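Local coordinates for flagellar protein FlgA (Thermotoga maritima, PDB 3FRN), which probably acts in the periplasm as a chaperone for the formation of the P-ring of the flagellar basal body, at residues 78-83 / 111-115; 94-100 / 134-140; 100-106 / 128-133. All blocks are in the same frame, centred on the assembly; numbering follows the deposited sequence.

In the fold
All three contacts fall within the range 74-141, which belongs to the HotDog-like family, a fold in which a curled antiparallel sheet wraps a central helix. Contact 1 lays helix 74-87 against strand 111-118. Contact 2 pairs strands 93-101 and 132-148 in the same sheet; the centres of contacts 1 and 2 are about 12 Å apart. The two touch through packing: Val-79 and Ile-83 of the helix meet Met-137, Ile-83 also meets Leu-139, and Phe-80 lies against Ala-94. Contact 3 continues the strand pair of contact 2 from the shared Phe-100 into the loops beyond, the centres of contacts 2 and 3 being about 16 Å apart. Contacts 1 and 3 do not touch, their nearest atoms being about 6 Å apart.

Contact 1: residues 78-83 / 111-115; sequences AVFEEI and TIRVT
Helix 78-83 packs across strand 111-115, the axes of these short segments 8.6 Å apart at closest approach and inclined by 39° between their N-to-C directions; Glu-82 points at the strand, while Ala-78, Val-79 and Ile-83 meet it from the flank. No hydrogen bond joins the segments; the contact is made by side chains. Ile-112 reaches the helix with two branches. Its CD1 methyl, at the end of the longer branch, lies 3.7 Å from Ala-78 CB, where a small residue lets the isoleucine come close to the helix backbone. Its CG2 methyl meets the aliphatic part of Glu-82 and, more loosely, Val-79 CG2. With Glu-82 CG anti to the backbone N (chi1 -175°), that methylene settles 3.5 Å from Val-114 CG2, the two side chains passing alongside one another and pointing opposite ways. A bend at chi2 (54°) then carries the carboxylate past the strand backbone, Glu-82 CD lying 3.7 Å from Ile-112 O without a bond. Val-114 CG2 also stands 4.3 Å from Ile-83 CG1. Branched residues suit the strand here: Ile-112 offers two methyls to the helix, and a single methyl of Val-114 serves both Glu-82 and Ile-83. On the neighbouring strand 121-127, Leu-126 touches Ile-112, and Phe-122 and Val-124 touch Val-114. The helix is thus held to the sheet by apolar contact, the methylenes of Glu-82 serving as hydrophobic surface while its charged end probably stays accessible to solvent.

Contact 2: residues 94-100 / 134-140; sequences AFVVKTF and TLNMLLR
Phe-95 and Leu-138 exchange two backbone hydrogen bonds, and Phe-100 and Thr-134 do the same, so antiparallel strands 94-100 and 134-140 are tied near both ends. Between these pairs, Val-97 N donates to Asn-136 O at 2.8 Å in a nearly straight bond (171°), while Asn-136 N donates to Lys-98 O. Val-97 and Lys-98 therefore both face Asn-136, a classic beta bulge that shifts the register by one residue within the curled sheet of the HotDog-like fold. Apolar contacts gather on the face of Ala-94, Val-96, Thr-99, Leu-135, Met-137 and Leu-139; Ala-94, Met-137 and Leu-139 meet helix 74-87, whereas Val-96 and Thr-99 touch Tyr-43 of strand 42-45. The Met-137 chain, bent at chi3 (78°), brings CE to 3.7 Å from Ala-94 CB and 3.9 Å from Val-96 CG1; a flexible thioether fits between such small neighbours. Thr-99 CG2 packs on Leu-135 CD2, while Thr-99 OG1 is hydrogen-bonded to Ile-36 N. On the face of Phe-95, Lys-98, Phe-100 and Asn-136, the Phe-100 ring turns its edge to Thr-134 CB and to the Asn-136 amide, whose plane is inclined 72° to the ring, Asn-136 ND2 3.6 Å from Phe-100 CE1. Separately, the extended Arg-140 chain crosses the Phe-95 side chain at about a right angle, Arg-140 CD 3.8 Å from Phe-95 CE2.

Contact 3: residues 100-106 / 128-133; sequences FGTLPEK and FPDTYV
The last antiparallel pair between strands 93-101 and 132-148, Gly-101 with Val-133, gives way here to two loops that remain packed together at the end of the sheet. Gly-101 CA lies over one face of the Tyr-132 ring, a CH-pi contact 3.8 Å from the ring centroid. Glycine suits this position because its backbone angles (phi 120°, psi -153°) would jam a CB against the preceding carbonyl, and Tyr-132 O occupies the space as well. A weak hydrogen bond (3.4 Å) from Thr-102 N to Tyr-132 O continues the pairing. Pro-104 fills the middle of the contact: its CG stands over the centre of the Phe-128 ring, 3.8 Å from the centroid, while CB touches Thr-131 CG2 and Pro-104 CD meets Val-133 CG2 at 3.8 Å. The compact proline ring presents these carbons to three neighbours at once. Beyond it, Asp-130 OD1 accepts a hydrogen bond from Glu-105 N (2.9 Å) on the syn side, somewhat out of the carboxylate plane, and another from a water that is weakly bonded to Leu-103 O. Glu-105 OE2 comes within 4.2 Å of Asp-130 OD1; this crowding of like charges is probably offset in part by the backbone N-H and the water, so the Asp-130 carboxylate ties its own loop to the backbone of the other, beside the packing of Pro-104 on Phe-128.

Contact 1: residues 78-83 / 111-115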
ATOM      1  N   ALA A  78      14.089  16.374   2.822  1.00 41.75           N
ATOM      2  CA  ALA A  78      14.940  15.801   3.861  1.00 44.54           C
ATOM      3  C   ALA A  78      14.132  14.950   4.843  1.00 39.65           C
ATOM      4  O   ALA A  78      14.619  13.942   5.364  1.00 37.99           O
ATOM      5  CB  ALA A  78      15.713  16.895   4.584  1.00 44.91           C
ATOM      6  N   VAL A  79      12.892  15.357   5.072  1.00 40.12           N
ATOM      7  CA  VAL A  79      11.949  14.585   5.876  1.00 39.42           C
ATOM      8  C   VAL A  79      11.557  13.286   5.146  1.00 41.73           C
ATOM      9  O   VAL A  79      11.699  12.201   5.712  1.00 39.29           O
ATOM     10  CB  VAL A  79      10.728  15.447   6.310  1.00 44.01           C
ATOM     11  CG1 VAL A  79       9.556  14.587   6.819  1.00 37.84           C
ATOM     12  CG2 VAL A  79      11.155  16.446   7.377  1.00 36.71           C
ATOM     13  N   PHE A  80      11.128  13.396   3.887  1.00 34.17           N
ATOM     14  CA  PHE A  80      10.742  12.231   3.075  1.00 35.09           C
ATOM     15  C   PHE A  80      11.862  11.207   2.870  1.00 39.84           C
ATOM     16  O   PHE A  80      11.620   9.991   2.933  1.00 36.36           O
ATOM     17  CB  PHE A  80      10.170  12.668   1.719  1.00 37.14           C
ATOM     18  CG  PHE A  80       8.677  12.933   1.736  1.00 38.24           C
ATOM     19  CD1 PHE A  80       8.137  13.939   2.535  1.00 48.71           C
ATOM     20  CD2 PHE A  80       7.819  12.184   0.942  1.00 39.63           C
ATOM     21  CE1 PHE A  80       6.767  14.189   2.551  1.00 46.95           C
ATOM     22  CE2 PHE A  80       6.448  12.426   0.952  1.00 48.11           C
ATOM     23  CZ  PHE A  80       5.924  13.437   1.758  1.00 44.88           C
ATOM     24  N   GLU A  81      13.077  11.694   2.610  1.00 37.83           N
ATOM     25  CA  GLU A  81      14.238  10.816   2.531  1.00 41.43           C
ATOM     26  C   GLU A  81      14.411  10.016   3.821  1.00 39.47           C
ATOM     27  O   GLU A  81      14.693   8.817   3.783  1.00 45.30           O
ATOM     28  CB  GLU A  81      15.515  11.607   2.203  1.00 42.16           C
ATOM     29  CG  GLU A  81      15.673  11.958   0.724  1.00 45.47           C
ATOM     30  CD  GLU A  81      16.923  12.789   0.435  1.00 50.93           C
ATOM     31  OE1 GLU A  81      17.320  13.618   1.288  1.00 58.26           O
ATOM     32  OE2 GLU A  81      17.509  12.615  -0.656  1.00 62.76           O
ATOM     33  N   GLU A  82      14.221  10.686   4.954  1.00 41.98           N
ATOM     34  CA  GLU A  82      14.355  10.072   6.272  1.00 41.98           C
ATOM     35  C   GLU A  82      13.254   9.054   6.583  1.00 41.91           C
ATOM     36  O   GLU A  82      13.550   7.967   7.096  1.00 42.77           O
ATOM     37  CB  GLU A  82      14.433  11.153   7.361  1.00 42.34           C
ATOM     38  CG  GLU A  82      14.699  10.645   8.780  1.00 48.28           C
ATOM     39  CD  GLU A  82      15.933   9.780   8.895  1.00 58.50           C
ATOM     40  OE1 GLU A  82      16.965  10.132   8.278  1.00 67.11           O
ATOM     41  OE2 GLU A  82      15.867   8.754   9.613  1.00 58.80           O
ATOM     42  N   ILE A  83      11.998   9.399   6.283  1.00 39.38           N
ATOM     43  CA  ILE A  83      10.890   8.448   6.443  1.00 36.05           C
ATOM     44  C   ILE A  83      11.191   7.190   5.623  1.00 36.88           C
ATOM     45  O   ILE A  83      11.129   6.069   6.144  1.00 39.47           O
ATOM     46  CB  ILE A  83       9.506   9.052   6.030  1.00 36.25           C
ATOM     47  CG1 ILE A  83       9.088  10.177   6.970  1.00 25.62           C
ATOM     48  CG2 ILE A  83       8.427   7.990   6.069  1.00 38.22           C
ATOM     49  CD1 ILE A  83       7.959  11.110   6.404  1.00 26.90           C
ATOM     50  N   THR A 111      18.658  18.254  13.054  1.00 50.18           N
ATOM     51  CA  THR A 111      18.517  16.804  13.111  1.00 47.60           C
ATOM     52  C   THR A 111      17.113  16.395  12.682  1.00 50.24           C
ATOM     53  O   THR A 111      16.144  17.125  12.913  1.00 45.74           O
ATOM     54  CB  THR A 111      18.770  16.286  14.539  1.00 46.02           C
ATOM     55  OG1 THR A 111      19.663  17.179  15.223  1.00 43.21           O
ATOM     56  CG2 THR A 111      19.360  14.868  14.514  1.00 47.52           C
ATOM     57  N   ILE A 112      17.007  15.243  12.030  1.00 52.50           N
ATOM     58  CA  ILE A 112      15.708  14.688  11.657  1.00 53.66           C
ATOM     59  C   ILE A 112      15.647  13.229  12.096  1.00 55.69           C
ATOM     60  O   ILE A 112      16.305  12.372  11.502  1.00 65.08           O
ATOM     61  CB  ILE A 112      15.432  14.817  10.139  1.00 50.94           C
ATOM     62  CG1 ILE A 112      15.485  16.289   9.711  1.00 53.86           C
ATOM     63  CG2 ILE A 112      14.069  14.203   9.783  1.00 47.15           C
ATOM     64  CD1 ILE A 112      15.507  16.513   8.223  1.00 48.50           C
ATOM     65  N   ARG A 113      14.879  12.956  13.150  1.00 55.26           N
ATOM     66  CA  ARG A 113      14.745  11.600  13.688  1.00 57.63           C
ATOM     67  C   ARG A 113      13.317  11.078  13.522  1.00 56.10           C
ATOM     68  O   ARG A 113      12.353  11.748  13.909  1.00 56.13           O
ATOM     69  CB  ARG A 113      15.168  11.563  15.162  1.00 59.58           C
ATOM     70  CG  ARG A 113      15.212  10.168  15.784  1.00 59.95           C
ATOM     71  CD  ARG A 113      15.505  10.224  17.289  1.00 63.00           C
ATOM     72  NE  ARG A 113      14.481  10.969  18.026  1.00 75.20           N
ATOM     73  CZ  ARG A 113      14.374  11.011  19.353  1.00 71.32           C
ATOM     74  NH1 ARG A 113      15.228  10.345  20.125  1.00 74.08           N
ATOM     75  NH2 ARG A 113      13.401  11.723  19.910  1.00 62.59           N
ATOM     76  N   VAL A 114      13.191   9.880  12.943  1.00 54.16           N
ATOM     77  CA  VAL A 114      11.882   9.284  12.656  1.00 49.76           C
ATOM     78  C   VAL A 114      11.686   7.964  13.408  1.00 49.75           C
ATOM     79  O   VAL A 114      12.541   7.064  13.331  1.00 53.59           O
ATOM     80  CB  VAL A 114      11.686   9.064  11.134  1.00 46.37           C
ATOM     81  CG1 VAL A 114      10.437   8.246  10.850  1.00 44.97           C
ATOM     82  CG2 VAL A 114      11.614  10.385  10.419  1.00 45.40           C
ATOM     83  N   THR A 115      10.557   7.857  14.133  1.00 47.32           N
ATOM     84  CA  THR A 115      10.258   6.620  14.876  1.00 40.93           C
ATOM     85  C   THR A 115       8.849   6.137  14.540  1.00 43.53           C
ATOM     86  O   THR A 115       7.943   6.944  14.324  1.00 48.15           O
ATOM     87  CB  THR A 115      10.349   6.852  16.407  1.00 40.00           C
ATOM     88  OG1 THR A 115      11.435   7.785  16.638  1.00 42.91           O
ATOM     89  CG2 THR A 115      10.583   5.531  17.190  1.00 30.57           C
TER

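Contact 2: residues 94-100 / 134-140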
ATOM      1  N   ALA A  94       2.929  11.305   2.326  1.00 41.54           N
ATOM      2  CA  ALA A  94       2.820  11.485   3.780  1.00 42.02           C
ATOM      3  C   ALA A  94       2.072  12.777   4.141  1.00 41.94           C
ATOM      4  O   ALA A  94       2.225  13.813   3.487  1.00 40.79           O
ATOM      5  CB  ALA A  94       4.195  11.435   4.454  1.00 42.31           C
ATOM      6  N   PHE A  95       1.245  12.685   5.174  1.00 38.95           N
ATOM      7  CA  PHE A  95       0.391  13.770   5.621  1.00 38.93           C
ATOM      8  C   PHE A  95       0.631  13.935   7.106  1.00 39.12           C
ATOM      9  O   PHE A  95       0.555  12.955   7.854  1.00 40.19           O
ATOM     10  CB  PHE A  95      -1.095  13.415   5.415  1.00 36.62           C
ATOM     11  CG  PHE A  95      -1.500  13.322   3.981  1.00 43.05           C
ATOM     12  CD1 PHE A  95      -1.815  14.466   3.262  1.00 41.32           C
ATOM     13  CD2 PHE A  95      -1.564  12.089   3.342  1.00 41.37           C
ATOM     14  CE1 PHE A  95      -2.181  14.383   1.924  1.00 45.63           C
ATOM     15  CE2 PHE A  95      -1.921  12.000   2.007  1.00 52.32           C
ATOM     16  CZ  PHE A  95      -2.229  13.152   1.294  1.00 48.63           C
ATOM     17  N   VAL A  96       0.908  15.155   7.553  1.00 36.20           N
ATOM     18  CA  VAL A  96       1.011  15.340   8.994  1.00 37.79           C
ATOM     19  C   VAL A  96      -0.385  15.444   9.617  1.00 37.60           C
ATOM     20  O   VAL A  96      -1.249  16.174   9.107  1.00 29.12           O
ATOM     21  CB  VAL A  96       2.047  16.447   9.414  1.00 40.76           C
ATOM     22  CG1 VAL A  96       2.620  17.246   8.198  1.00 31.95           C
ATOM     23  CG2 VAL A  96       1.497  17.343  10.471  1.00 33.87           C
ATOM     24  N   VAL A  97      -0.618  14.682  10.686  1.00 34.89           N
ATOM     25  CA  VAL A  97      -1.953  14.597  11.288  1.00 31.32           C
ATOM     26  C   VAL A  97      -1.979  15.096  12.734  1.00 39.97           C
ATOM     27  O   VAL A  97      -3.047  15.268  13.321  1.00 45.08           O
ATOM     28  CB  VAL A  97      -2.559  13.156  11.225  1.00 42.09           C
ATOM     29  CG1 VAL A  97      -3.045  12.802   9.804  1.00 30.79           C
ATOM     30  CG2 VAL A  97      -1.591  12.114  11.782  1.00 28.86           C
ATOM     31  N   LYS A  98      -0.794  15.309  13.296  1.00 39.42           N
ATOM     32  CA  LYS A  98      -0.625  15.892  14.613  1.00 44.11           C
ATOM     33  C   LYS A  98       0.749  16.562  14.596  1.00 39.08           C
ATOM     34  O   LYS A  98       1.679  16.037  13.998  1.00 36.63           O
ATOM     35  CB  LYS A  98      -0.673  14.790  15.678  1.00 45.99           C
ATOM     36  CG  LYS A  98      -1.672  15.020  16.817  1.00 48.15           C
ATOM     37  CD  LYS A  98      -1.643  13.901  17.867  1.00 54.69           C
ATOM     38  CE  LYS A  98      -2.347  12.605  17.421  1.00 75.03           C
ATOM     39  NZ  LYS A  98      -1.502  11.690  16.581  1.00 70.92           N
ATOM     40  N   THR A  99       0.870  17.737  15.211  1.00 39.37           N
ATOM     41  CA  THR A  99       2.190  18.305  15.518  1.00 38.33           C
ATOM     42  C   THR A  99       2.328  18.639  17.001  1.00 44.12           C
ATOM     43  O   THR A  99       1.349  18.984  17.648  1.00 46.63           O
ATOM     44  CB  THR A  99       2.456  19.589  14.739  1.00 40.59           C
ATOM     45  OG1 THR A  99       1.543  20.598  15.168  1.00 36.72           O
ATOM     46  CG2 THR A  99       2.277  19.357  13.258  1.00 31.34           C
ATOM     47  N   PHE A 100       3.550  18.544  17.523  1.00 49.12           N
ATOM     48  CA  PHE A 100       3.879  19.009  18.866  1.00 53.58           C
ATOM     49  C   PHE A 100       5.108  19.904  18.820  1.00 53.14           C
ATOM     50  O   PHE A 100       5.983  19.721  17.977  1.00 56.75           O
ATOM     51  CB  PHE A 100       4.154  17.829  19.798  1.00 58.99           C
ATOM     52  CG  PHE A 100       3.184  16.701  19.643  1.00 73.01           C
ATOM     53  CD1 PHE A 100       3.494  15.610  18.837  1.00 78.69           C
ATOM     54  CD2 PHE A 100       1.955  16.734  20.290  1.00 82.82           C
ATOM     55  CE1 PHE A 100       2.597  14.564  18.688  1.00 84.87           C
ATOM     56  CE2 PHE A 100       1.050  15.692  20.145  1.00 86.28           C
ATOM     57  CZ  PHE A 100       1.374  14.603  19.347  1.00 80.98           C
ATOM     58  N   THR A 134       7.750  17.980  16.587  1.00 33.09           N
ATOM     59  CA  THR A 134       7.385  16.594  16.244  1.00 36.09           C
ATOM     60  C   THR A 134       6.150  16.580  15.306  1.00 41.19           C
ATOM     61  O   THR A 134       5.105  17.170  15.614  1.00 31.37           O
ATOM     62  CB  THR A 134       7.155  15.730  17.500  1.00 44.33           C
ATOM     63  OG1 THR A 134       8.127  16.073  18.497  1.00 46.41           O
ATOM     64  CG2 THR A 134       7.268  14.208  17.192  1.00 36.44           C
ATOM     65  N   LEU A 135       6.291  15.948  14.144  1.00 39.55           N
ATOM     66  CA  LEU A 135       5.165  15.767  13.232  1.00 37.75           C
ATOM     67  C   LEU A 135       4.815  14.297  13.233  1.00 41.93           C
ATOM     68  O   LEU A 135       5.680  13.458  12.958  1.00 38.95           O
ATOM     69  CB  LEU A 135       5.526  16.136  11.797  1.00 36.66           C
ATOM     70  CG  LEU A 135       6.397  17.335  11.444  1.00 51.13           C
ATOM     71  CD1 LEU A 135       6.926  17.122  10.043  1.00 53.79           C
ATOM     72  CD2 LEU A 135       5.592  18.606  11.509  1.00 36.82           C
ATOM     73  N   ASN A 136       3.558  13.986  13.544  1.00 37.93           N
ATOM     74  CA  ASN A 136       3.057  12.629  13.377  1.00 40.26           C
ATOM     75  C   ASN A 136       2.507  12.542  11.963  1.00 45.93           C
ATOM     76  O   ASN A 136       1.612  13.306  11.576  1.00 44.54           O
ATOM     77  CB  ASN A 136       2.020  12.266  14.444  1.00 39.61           C
ATOM     78  CG  ASN A 136       2.644  12.063  15.820  1.00 41.93           C
ATOM     79  OD1 ASN A 136       2.049  11.435  16.696  1.00 53.08           O
ATOM     80  ND2 ASN A 136       3.847  12.587  16.013  1.00 51.14           N
ATOM     81  N   MET A 137       3.106  11.659  11.172  1.00 41.38           N
ATOM     82  CA  MET A 137       2.816  11.607   9.749  1.00 34.99           C
ATOM     83  C   MET A 137       2.197  10.262   9.338  1.00 38.18           C
ATOM     84  O   MET A 137       2.738   9.196   9.636  1.00 39.11           O
ATOM     85  CB  MET A 137       4.075  11.969   8.928  1.00 38.07           C
ATOM     86  CG  MET A 137       4.556  13.450   9.143  1.00 28.01           C
ATOM     87  SD  MET A 137       5.778  14.100   7.975  1.00 33.81           S
ATOM     88  CE  MET A 137       4.775  14.461   6.556  1.00 33.94           C
ATOM     89  N   LEU A 138       1.036  10.334   8.693  1.00 36.50           N
ATOM     90  CA  LEU A 138       0.359   9.162   8.156  1.00 37.98           C
ATOM     91  C   LEU A 138       0.859   8.904   6.740  1.00 40.89           C
ATOM     92  O   LEU A 138       0.856   9.800   5.889  1.00 37.01           O
ATOM     93  CB  LEU A 138      -1.160   9.357   8.170  1.00 36.71           C
ATOM     94  CG  LEU A 138      -2.112   8.256   7.683  1.00 33.51           C
ATOM     95  CD1 LEU A 138      -2.217   7.077   8.643  1.00 27.32           C
ATOM     96  CD2 LEU A 138      -3.477   8.864   7.470  1.00 37.57           C
ATOM     97  N   LEU A 139       1.298   7.672   6.510  1.00 38.21           N
ATOM     98  CA  LEU A 139       1.835   7.265   5.228  1.00 38.97           C
ATOM     99  C   LEU A 139       0.764   6.601   4.366  1.00 38.60           C
ATOM    100  O   LEU A 139       0.022   5.743   4.836  1.00 34.89           O
ATOM    101  CB  LEU A 139       3.012   6.306   5.436  1.00 37.95           C
ATOM    102  CG  LEU A 139       4.435   6.864   5.523  1.00 43.32           C
ATOM    103  CD1 LEU A 139       4.618   7.802   6.710  1.00 38.05           C
ATOM    104  CD2 LEU A 139       5.436   5.721   5.580  1.00 39.60           C
ATOM    105  N   ARG A 140       0.704   7.006   3.100  1.00 42.18           N
ATOM    106  CA  ARG A 140      -0.232   6.446   2.126  1.00 42.29           C
ATOM    107  C   ARG A 140       0.485   6.114   0.831  1.00 41.79           C
ATOM    108  O   ARG A 140       1.313   6.890   0.356  1.00 34.62           O
ATOM    109  CB  ARG A 140      -1.335   7.451   1.791  1.00 44.10           C
ATOM    110  CG  ARG A 140      -2.431   7.579   2.824  1.00 58.82           C
ATOM    111  CD  ARG A 140      -3.496   8.560   2.350  1.00 69.17           C
ATOM    112  NE  ARG A 140      -4.646   8.614   3.252  1.00 75.85           N
ATOM    113  CZ  ARG A 140      -5.605   9.536   3.194  1.00 76.30           C
ATOM    114  NH1 ARG A 140      -5.562  10.495   2.275  1.00 68.12           N
ATOM    115  NH2 ARG A 140      -6.611   9.501   4.059  1.00 76.60           N
TER

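Contact 3: residues 100-106 / 128-133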
ATOM      1  N   PHE A 100       3.550  18.544  17.523  1.00 49.12           N
ATOM      2  CA  PHE A 100       3.879  19.009  18.866  1.00 53.58           C
ATOM      3  C   PHE A 100       5.108  19.904  18.820  1.00 53.14           C
ATOM      4  O   PHE A 100       5.983  19.721  17.977  1.00 56.75           O
ATOM      5  CB  PHE A 100       4.154  17.829  19.798  1.00 58.99           C
ATOM      6  CG  PHE A 100       3.184  16.701  19.643  1.00 73.01           C
ATOM      7  CD1 PHE A 100       3.494  15.610  18.837  1.00 78.69           C
ATOM      8  CD2 PHE A 100       1.955  16.734  20.290  1.00 82.82           C
ATOM      9  CE1 PHE A 100       2.597  14.564  18.688  1.00 84.87           C
ATOM     10  CE2 PHE A 100       1.050  15.692  20.145  1.00 86.28           C
ATOM     11  CZ  PHE A 100       1.374  14.603  19.347  1.00 80.98           C
ATOM     12  N   GLY A 101       5.174  20.865  19.739  1.00 55.28           N
ATOM     13  CA  GLY A 101       6.307  21.787  19.828  1.00 49.99           C
ATOM     14  C   GLY A 101       5.941  23.249  19.650  1.00 44.74           C
ATOM     15  O   GLY A 101       4.815  23.661  19.940  1.00 45.00           O
ATOM     16  N   THR A 102       6.901  24.034  19.170  1.00 40.83           N
ATOM     17  CA  THR A 102       6.664  25.435  18.836  1.00 39.22           C
ATOM     18  C   THR A 102       7.029  25.713  17.385  1.00 40.22           C
ATOM     19  O   THR A 102       7.797  24.966  16.778  1.00 35.48           O
ATOM     20  CB  THR A 102       7.435  26.396  19.776  1.00 44.13           C
ATOM     21  OG1 THR A 102       8.613  25.750  20.283  1.00 39.36           O
ATOM     22  CG2 THR A 102       6.560  26.790  20.952  1.00 41.32           C
ATOM     23  N   LEU A 103       6.460  26.773  16.820  1.00 38.31           N
ATOM     24  CA  LEU A 103       6.879  27.225  15.502  1.00 43.73           C
ATOM     25  C   LEU A 103       8.315  27.743  15.614  1.00 43.22           C
ATOM     26  O   LEU A 103       8.601  28.620  16.434  1.00 42.97           O
ATOM     27  CB  LEU A 103       5.939  28.317  14.975  1.00 40.12           C
ATOM     28  CG  LEU A 103       6.334  29.018  13.671  1.00 43.79           C
ATOM     29  CD1 LEU A 103       6.138  28.101  12.459  1.00 46.11           C
ATOM     30  CD2 LEU A 103       5.550  30.304  13.505  1.00 41.59           C
ATOM     31  N   PRO A 104       9.234  27.163  14.825  1.00 42.18           N
ATOM     32  CA  PRO A 104      10.611  27.640  14.800  1.00 40.78           C
ATOM     33  C   PRO A 104      10.769  28.979  14.079  1.00 43.92           C
ATOM     34  O   PRO A 104       9.915  29.363  13.284  1.00 41.37           O
ATOM     35  CB  PRO A 104      11.353  26.527  14.055  1.00 35.66           C
ATOM     36  CG  PRO A 104      10.330  25.873  13.221  1.00 47.91           C
ATOM     37  CD  PRO A 104       9.029  25.995  13.948  1.00 45.19           C
ATOM     38  N   GLU A 105      11.860  29.680  14.368  1.00 40.58           N
ATOM     39  CA  GLU A 105      12.159  30.926  13.677  1.00 44.11           C
ATOM     40  C   GLU A 105      12.561  30.636  12.235  1.00 42.07           C
ATOM     41  O   GLU A 105      12.017  31.220  11.303  1.00 43.33           O
ATOM     42  CB  GLU A 105      13.273  31.689  14.389  1.00 37.40           C
ATOM     43  CG  GLU A 105      12.858  32.342  15.686  1.00 42.51           C
ATOM     44  CD  GLU A 105      14.037  32.968  16.402  1.00 57.57           C
ATOM     45  OE1 GLU A 105      15.117  33.077  15.781  1.00 65.55           O
ATOM     46  OE2 GLU A 105      13.892  33.346  17.584  1.00 57.06           O
ATOM     47  N   LYS A 106      13.510  29.718  12.081  1.00 38.49           N
ATOM     48  CA  LYS A 106      14.035  29.316  10.790  1.00 39.96           C
ATOM     49  C   LYS A 106      13.651  27.865  10.515  1.00 38.75           C
ATOM     50  O   LYS A 106      13.416  27.095  11.445  1.00 43.93           O
ATOM     51  CB  LYS A 106      15.552  29.523  10.768  1.00 34.57           C
ATOM     52  CG  LYS A 106      15.958  31.004  10.664  1.00 34.26           C
ATOM     53  CD  LYS A 106      17.465  31.179  10.786  1.00 40.24           C
ATOM     54  CE  LYS A 106      18.000  32.295   9.897  1.00 47.15           C
ATOM     55  NZ  LYS A 106      17.198  33.545   9.978  1.00 53.30           N
ATOM     56  N   PHE A 128      15.585  22.238  15.741  1.00 44.54           N
ATOM     57  CA  PHE A 128      16.000  23.500  15.157  1.00 51.23           C
ATOM     58  C   PHE A 128      16.935  24.171  16.156  1.00 51.29           C
ATOM     59  O   PHE A 128      16.911  23.832  17.349  1.00 54.17           O
ATOM     60  CB  PHE A 128      14.779  24.380  14.833  1.00 48.60           C
ATOM     61  CG  PHE A 128      13.870  23.785  13.807  1.00 43.46           C
ATOM     62  CD1 PHE A 128      14.118  23.967  12.455  1.00 39.44           C
ATOM     63  CD2 PHE A 128      12.772  23.027  14.187  1.00 43.23           C
ATOM     64  CE1 PHE A 128      13.273  23.408  11.499  1.00 41.27           C
ATOM     65  CE2 PHE A 128      11.947  22.460  13.240  1.00 35.17           C
ATOM     66  CZ  PHE A 128      12.192  22.653  11.898  1.00 48.68           C
ATOM     67  N   PRO A 129      17.788  25.099  15.679  1.00 52.56           N
ATOM     68  CA  PRO A 129      18.642  25.851  16.603  1.00 51.83           C
ATOM     69  C   PRO A 129      17.870  26.468  17.783  1.00 51.68           C
ATOM     70  O   PRO A 129      18.393  26.511  18.894  1.00 52.73           O
ATOM     71  CB  PRO A 129      19.238  26.944  15.709  1.00 49.98           C
ATOM     72  CG  PRO A 129      19.257  26.332  14.344  1.00 51.96           C
ATOM     73  CD  PRO A 129      18.030  25.475  14.270  1.00 50.42           C
ATOM     74  N   ASP A 130      16.631  26.898  17.547  1.00 55.07           N
ATOM     75  CA  ASP A 130      15.831  27.550  18.586  1.00 54.51           C
ATOM     76  C   ASP A 130      14.834  26.655  19.335  1.00 54.46           C
ATOM     77  O   ASP A 130      14.561  26.894  20.512  1.00 58.53           O
ATOM     78  CB  ASP A 130      15.135  28.814  18.043  1.00 50.71           C
ATOM     79  CG  ASP A 130      14.073  28.514  16.984  1.00 53.22           C
ATOM     80  OD1 ASP A 130      13.073  29.262  16.940  1.00 40.94           O
ATOM     81  OD2 ASP A 130      14.226  27.560  16.189  1.00 48.46           O
ATOM     82  N   THR A 131      14.315  25.623  18.673  1.00 53.80           N
ATOM     83  CA  THR A 131      13.197  24.842  19.221  1.00 48.52           C
ATOM     84  C   THR A 131      13.079  23.440  18.590  1.00 48.50           C
ATOM     85  O   THR A 131      13.972  23.000  17.856  1.00 48.49           O
ATOM     86  CB  THR A 131      11.855  25.629  19.086  1.00 46.00           C
ATOM     87  OG1 THR A 131      10.850  25.026  19.896  1.00 40.63           O
ATOM     88  CG2 THR A 131      11.374  25.663  17.647  1.00 46.52           C
ATOM     89  N   TYR A 132      11.971  22.755  18.880  1.00 47.13           N
ATOM     90  CA  TYR A 132      11.725  21.390  18.420  1.00 45.62           C
ATOM     91  C   TYR A 132      10.316  21.264  17.826  1.00 45.84           C
ATOM     92  O   TYR A 132       9.364  21.824  18.372  1.00 46.61           O
ATOM     93  CB  TYR A 132      11.880  20.412  19.602  1.00 55.39           C
ATOM     94  CG  TYR A 132      10.654  20.347  20.503  1.00 60.84           C
ATOM     95  CD1 TYR A 132       9.711  19.326  20.362  1.00 61.09           C
ATOM     96  CD2 TYR A 132      10.417  21.332  21.464  1.00 57.75           C
ATOM     97  CE1 TYR A 132       8.576  19.279  21.165  1.00 71.80           C
ATOM     98  CE2 TYR A 132       9.285  21.293  22.272  1.00 58.39           C
ATOM     99  CZ  TYR A 132       8.371  20.262  22.124  1.00 63.71           C
ATOM    100  OH  TYR A 132       7.248  20.218  22.925  1.00 62.22           O
ATOM    101  N   VAL A 133      10.182  20.550  16.703  1.00 37.66           N
ATOM    102  CA  VAL A 133       8.862  20.135  16.202  1.00 42.31           C
ATOM    103  C   VAL A 133       8.772  18.611  16.003  1.00 38.57           C
ATOM    104  O   VAL A 133       9.625  18.019  15.347  1.00 40.42           O
ATOM    105  CB  VAL A 133       8.494  20.847  14.874  1.00 44.76           C
ATOM    106  CG1 VAL A 133       7.058  20.545  14.462  1.00 50.10           C
ATOM    107  CG2 VAL A 133       8.692  22.343  14.987  1.00 48.88           C
TER
HETATM  108  O   HOH W   1      11.065  30.047  18.105  1.00 50.98           O